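PDB 6OFT: probable zinc protease PqqL from Escherichia coli, which probably acts as a zinc-dependent metalloendopeptidase of the M16 family, of which this chain is the first half. Local coordinates for residues L283-R294 with E341-F350. Sequence-based numbering, arbitrary orientation.
Sequences LVQLFNQRLQER and ELATIDQHGF
In the second of the two alpha/beta units of this M16 protease half, the end of helix 331-348 meets helix 271-296 through Arg290, which reaches the backbone just beyond the last turn. Its chain bends at chi3, bringing Arg290 NH2 to Gly349 O at 2.8 Å. The bond runs close to the guanidinium plane and meets a lone pair of the carbonyl, with an N-H...O angle of 159°. A water bridges Gly349 O to Arg290 NH1. NH2 also forms a salt bridge with Glu354, so one arginine joins its own helix to the turn after helix 331-348 and to helix 352-371.

The next residue, Phe350, lies over Leu286: Leu286 CB sits 3.7 Å from the ring centroid in a CH-pi contact, while Leu283 CD2 approaches Phe350 CE2 at 3.7 Å. The two helices, 120° apart in direction, belong to the layer packed on the sheet that includes strands 303-314 and 317-326, and Phe287 faces it, meeting Phe322.

Glu341 is a knob in the hole formed by Phe287, Arg290, Leu291 and Arg294. With CG anti to the backbone N, its carboxylate stacks on the Phe287 ring, the planes 21° apart and Glu341 OE2 3.2 Å from Phe287 CD2. Glu341 OE2 also lies 3.1 Å from Phe287 O, acceptor against acceptor; this and the partnerless, buried OE1 may favour protonation, which the nearby arginines would oppose. Ile345 CD1 meets Phe287 CD2, and Leu342 CD2 meets Phe287 CE2, each at 3.8 Å. An alanine in place of Phe287 would probably leave the Glu341 carboxylate without its flat support and open a gap beside Ile345 and Leu342.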
# COMPACT_ATOMS: atom_id res chain seq x y z
N LEU A 283 11.69 -7.94 13.39
CA LEU A 283 11.61 -7.13 14.61
C LEU A 283 10.15 -6.88 14.97
O LEU A 283 9.78 -7.01 16.14
CB LEU A 283 12.36 -5.80 14.46
CG LEU A 283 13.88 -5.82 14.67
CD1 LEU A 283 14.47 -4.47 14.41
CD2 LEU A 283 14.27 -6.29 16.08
N VAL A 284 9.32 -6.58 13.95
CA VAL A 284 7.87 -6.34 14.04
C VAL A 284 7.19 -7.62 14.52
O VAL A 284 6.46 -7.58 15.52
CB VAL A 284 7.32 -5.80 12.67
CG1 VAL A 284 5.83 -6.08 12.48
CG2 VAL A 284 7.63 -4.32 12.49
N GLN A 285 7.47 -8.77 13.87
CA GLN A 285 6.89 -10.05 14.25
C GLN A 285 7.27 -10.48 15.67
O GLN A 285 6.41 -10.97 16.41
CB GLN A 285 7.22 -11.17 13.25
CG GLN A 285 6.49 -12.48 13.59
CD GLN A 285 6.53 -13.53 12.51
OE1 GLN A 285 6.92 -13.27 11.37
NE2 GLN A 285 6.11 -14.75 12.86
N LEU A 286 8.55 -10.32 16.06
CA LEU A 286 9.03 -10.71 17.38
C LEU A 286 8.31 -9.92 18.49
O LEU A 286 7.92 -10.51 19.49
CB LEU A 286 10.55 -10.56 17.47
CG LEU A 286 11.38 -11.66 16.77
CD1 LEU A 286 12.76 -11.15 16.46
CD2 LEU A 286 11.48 -12.92 17.62
N PHE A 287 8.08 -8.60 18.26
CA PHE A 287 7.34 -7.74 19.18
C PHE A 287 5.92 -8.32 19.36
O PHE A 287 5.48 -8.51 20.48
CB PHE A 287 7.27 -6.30 18.64
CG PHE A 287 6.54 -5.35 19.56
CD1 PHE A 287 5.15 -5.23 19.51
CD2 PHE A 287 7.24 -4.58 20.48
CE1 PHE A 287 4.48 -4.34 20.36
CE2 PHE A 287 6.57 -3.70 21.33
CZ PHE A 287 5.20 -3.59 21.26
N ASN A 288 5.23 -8.59 18.22
CA ASN A 288 3.88 -9.15 18.15
C ASN A 288 3.79 -10.47 18.90
O ASN A 288 2.86 -10.66 19.68
CB ASN A 288 3.44 -9.34 16.68
CG ASN A 288 3.17 -8.03 15.99
OD1 ASN A 288 3.03 -7.01 16.66
ND2 ASN A 288 3.08 -8.01 14.66
N GLN A 289 4.76 -11.36 18.64
CA GLN A 289 4.91 -12.69 19.25
C GLN A 289 4.98 -12.54 20.78
O GLN A 289 4.12 -13.09 21.46
CB GLN A 289 6.15 -13.42 18.67
CG GLN A 289 6.46 -14.78 19.29
CD GLN A 289 7.48 -15.56 18.49
OE1 GLN A 289 8.67 -15.61 18.82
NE2 GLN A 289 7.03 -16.21 17.42
N ARG A 290 5.93 -11.72 21.29
CA ARG A 290 6.08 -11.51 22.74
C ARG A 290 4.82 -10.97 23.39
O ARG A 290 4.40 -11.55 24.39
CB ARG A 290 7.29 -10.64 23.08
CG ARG A 290 7.80 -10.98 24.48
CD ARG A 290 9.02 -10.19 24.85
NE ARG A 290 10.24 -10.80 24.33
CZ ARG A 290 11.44 -10.26 24.47
NH1 ARG A 290 11.59 -9.13 25.14
NH2 ARG A 290 12.50 -10.86 23.96
N LEU A 291 4.19 -9.93 22.82
CA LEU A 291 2.95 -9.37 23.36
C LEU A 291 1.81 -10.40 23.43
O LEU A 291 1.13 -10.49 24.45
CB LEU A 291 2.51 -8.12 22.58
CG LEU A 291 1.33 -7.32 23.18
CD1 LEU A 291 1.69 -6.71 24.54
CD2 LEU A 291 0.89 -6.23 22.23
N GLN A 292 1.63 -11.19 22.34
CA GLN A 292 0.60 -12.23 22.27
C GLN A 292 0.85 -13.37 23.26
O GLN A 292 -0.12 -13.92 23.78
CB GLN A 292 0.44 -12.77 20.85
CG GLN A 292 -0.36 -11.86 19.92
CD GLN A 292 -1.75 -11.54 20.43
OE1 GLN A 292 -2.06 -10.39 20.78
NE2 GLN A 292 -2.62 -12.54 20.51
N GLU A 293 2.13 -13.70 23.52
CA GLU A 293 2.54 -14.75 24.46
C GLU A 293 2.22 -14.30 25.89
O GLU A 293 1.75 -15.10 26.69
CB GLU A 293 4.05 -15.04 24.33
CG GLU A 293 4.47 -15.81 23.09
CD GLU A 293 5.96 -15.80 22.77
OE1 GLU A 293 6.67 -14.84 23.15
OE2 GLU A 293 6.42 -16.77 22.11
N ARG A 294 2.48 -13.00 26.20
CA ARG A 294 2.20 -12.39 27.50
C ARG A 294 0.69 -12.29 27.76
O ARG A 294 0.25 -12.53 28.88
CB ARG A 294 2.89 -11.03 27.64
CG ARG A 294 4.41 -11.12 27.77
CD ARG A 294 5.02 -9.81 28.24
NE ARG A 294 6.24 -10.05 29.01
CZ ARG A 294 7.44 -9.54 28.71
NH1 ARG A 294 8.49 -9.83 29.47
NH2 ARG A 294 7.58 -8.73 27.67
N GLU A 341 7.36 -3.33 27.57
CA GLU A 341 7.82 -4.21 26.49
C GLU A 341 8.97 -3.61 25.68
O GLU A 341 9.89 -4.32 25.32
CB GLU A 341 6.68 -4.68 25.58
CG GLU A 341 7.01 -6.00 24.90
CD GLU A 341 6.23 -6.39 23.65
OE1 GLU A 341 4.98 -6.23 23.66
OE2 GLU A 341 6.86 -6.88 22.69
N LEU A 342 8.91 -2.30 25.40
CA LEU A 342 9.95 -1.61 24.64
C LEU A 342 11.27 -1.56 25.43
O LEU A 342 12.33 -1.78 24.85
CB LEU A 342 9.51 -0.20 24.20
CG LEU A 342 8.36 -0.08 23.19
CD1 LEU A 342 7.88 1.36 23.10
CD2 LEU A 342 8.75 -0.58 21.79
N ALA A 343 11.19 -1.29 26.74
CA ALA A 343 12.35 -1.24 27.63
C ALA A 343 12.97 -2.63 27.85
O ALA A 343 14.20 -2.74 27.94
CB ALA A 343 11.97 -0.62 28.96
N THR A 344 12.14 -3.70 27.92
CA THR A 344 12.61 -5.09 28.08
C THR A 344 13.50 -5.49 26.87
O THR A 344 14.57 -6.08 27.07
CB THR A 344 11.42 -6.04 28.34
OG1 THR A 344 10.74 -5.61 29.52
CG2 THR A 344 11.85 -7.49 28.53
N ILE A 345 13.06 -5.15 25.64
CA ILE A 345 13.79 -5.41 24.39
C ILE A 345 15.06 -4.54 24.36
O ILE A 345 16.11 -5.01 23.89
CB ILE A 345 12.90 -5.20 23.14
CG1 ILE A 345 11.61 -6.04 23.21
CG2 ILE A 345 13.68 -5.51 21.85
CD1 ILE A 345 10.45 -5.56 22.27
N ASP A 346 14.98 -3.28 24.87
CA ASP A 346 16.15 -2.39 24.94
C ASP A 346 17.27 -3.04 25.76
O ASP A 346 18.44 -2.99 25.37
CB ASP A 346 15.80 -1.05 25.60
CG ASP A 346 15.03 -0.04 24.78
OD1 ASP A 346 14.98 -0.19 23.54
OD2 ASP A 346 14.50 0.92 25.38
N GLN A 347 16.90 -3.66 26.89
CA GLN A 347 17.82 -4.26 27.84
C GLN A 347 18.31 -5.68 27.47
O GLN A 347 19.48 -5.97 27.73
CB GLN A 347 17.21 -4.24 29.24
CG GLN A 347 17.19 -2.84 29.89
CD GLN A 347 16.35 -2.73 31.15
OE1 GLN A 347 16.17 -3.69 31.91
NE2 GLN A 347 15.82 -1.55 31.42
N HIS A 348 17.45 -6.55 26.89
CA HIS A 348 17.84 -7.94 26.63
C HIS A 348 17.61 -8.46 25.20
O HIS A 348 18.02 -9.59 24.91
CB HIS A 348 17.14 -8.88 27.63
CG HIS A 348 17.35 -8.49 29.05
ND1 HIS A 348 18.52 -8.80 29.71
CD2 HIS A 348 16.56 -7.75 29.87
CE1 HIS A 348 18.40 -8.26 30.92
NE2 HIS A 348 17.24 -7.61 31.05
N GLY A 349 16.99 -7.66 24.34
CA GLY A 349 16.71 -8.04 22.95
C GLY A 349 15.85 -9.28 22.84
O GLY A 349 14.95 -9.50 23.65
N PHE A 350 16.14 -10.11 21.84
CA PHE A 350 15.39 -11.35 21.62
C PHE A 350 16.29 -12.54 21.81
O PHE A 350 17.49 -12.43 21.56
CB PHE A 350 14.71 -11.35 20.24
CG PHE A 350 13.75 -10.19 20.06
CD1 PHE A 350 12.48 -10.23 20.63
CD2 PHE A 350 14.13 -9.06 19.36
CE1 PHE A 350 11.61 -9.15 20.50
CE2 PHE A 350 13.25 -7.98 19.21
CZ PHE A 350 11.98 -8.04 19.77
O HOH W 1 14.14 -8.53 26.04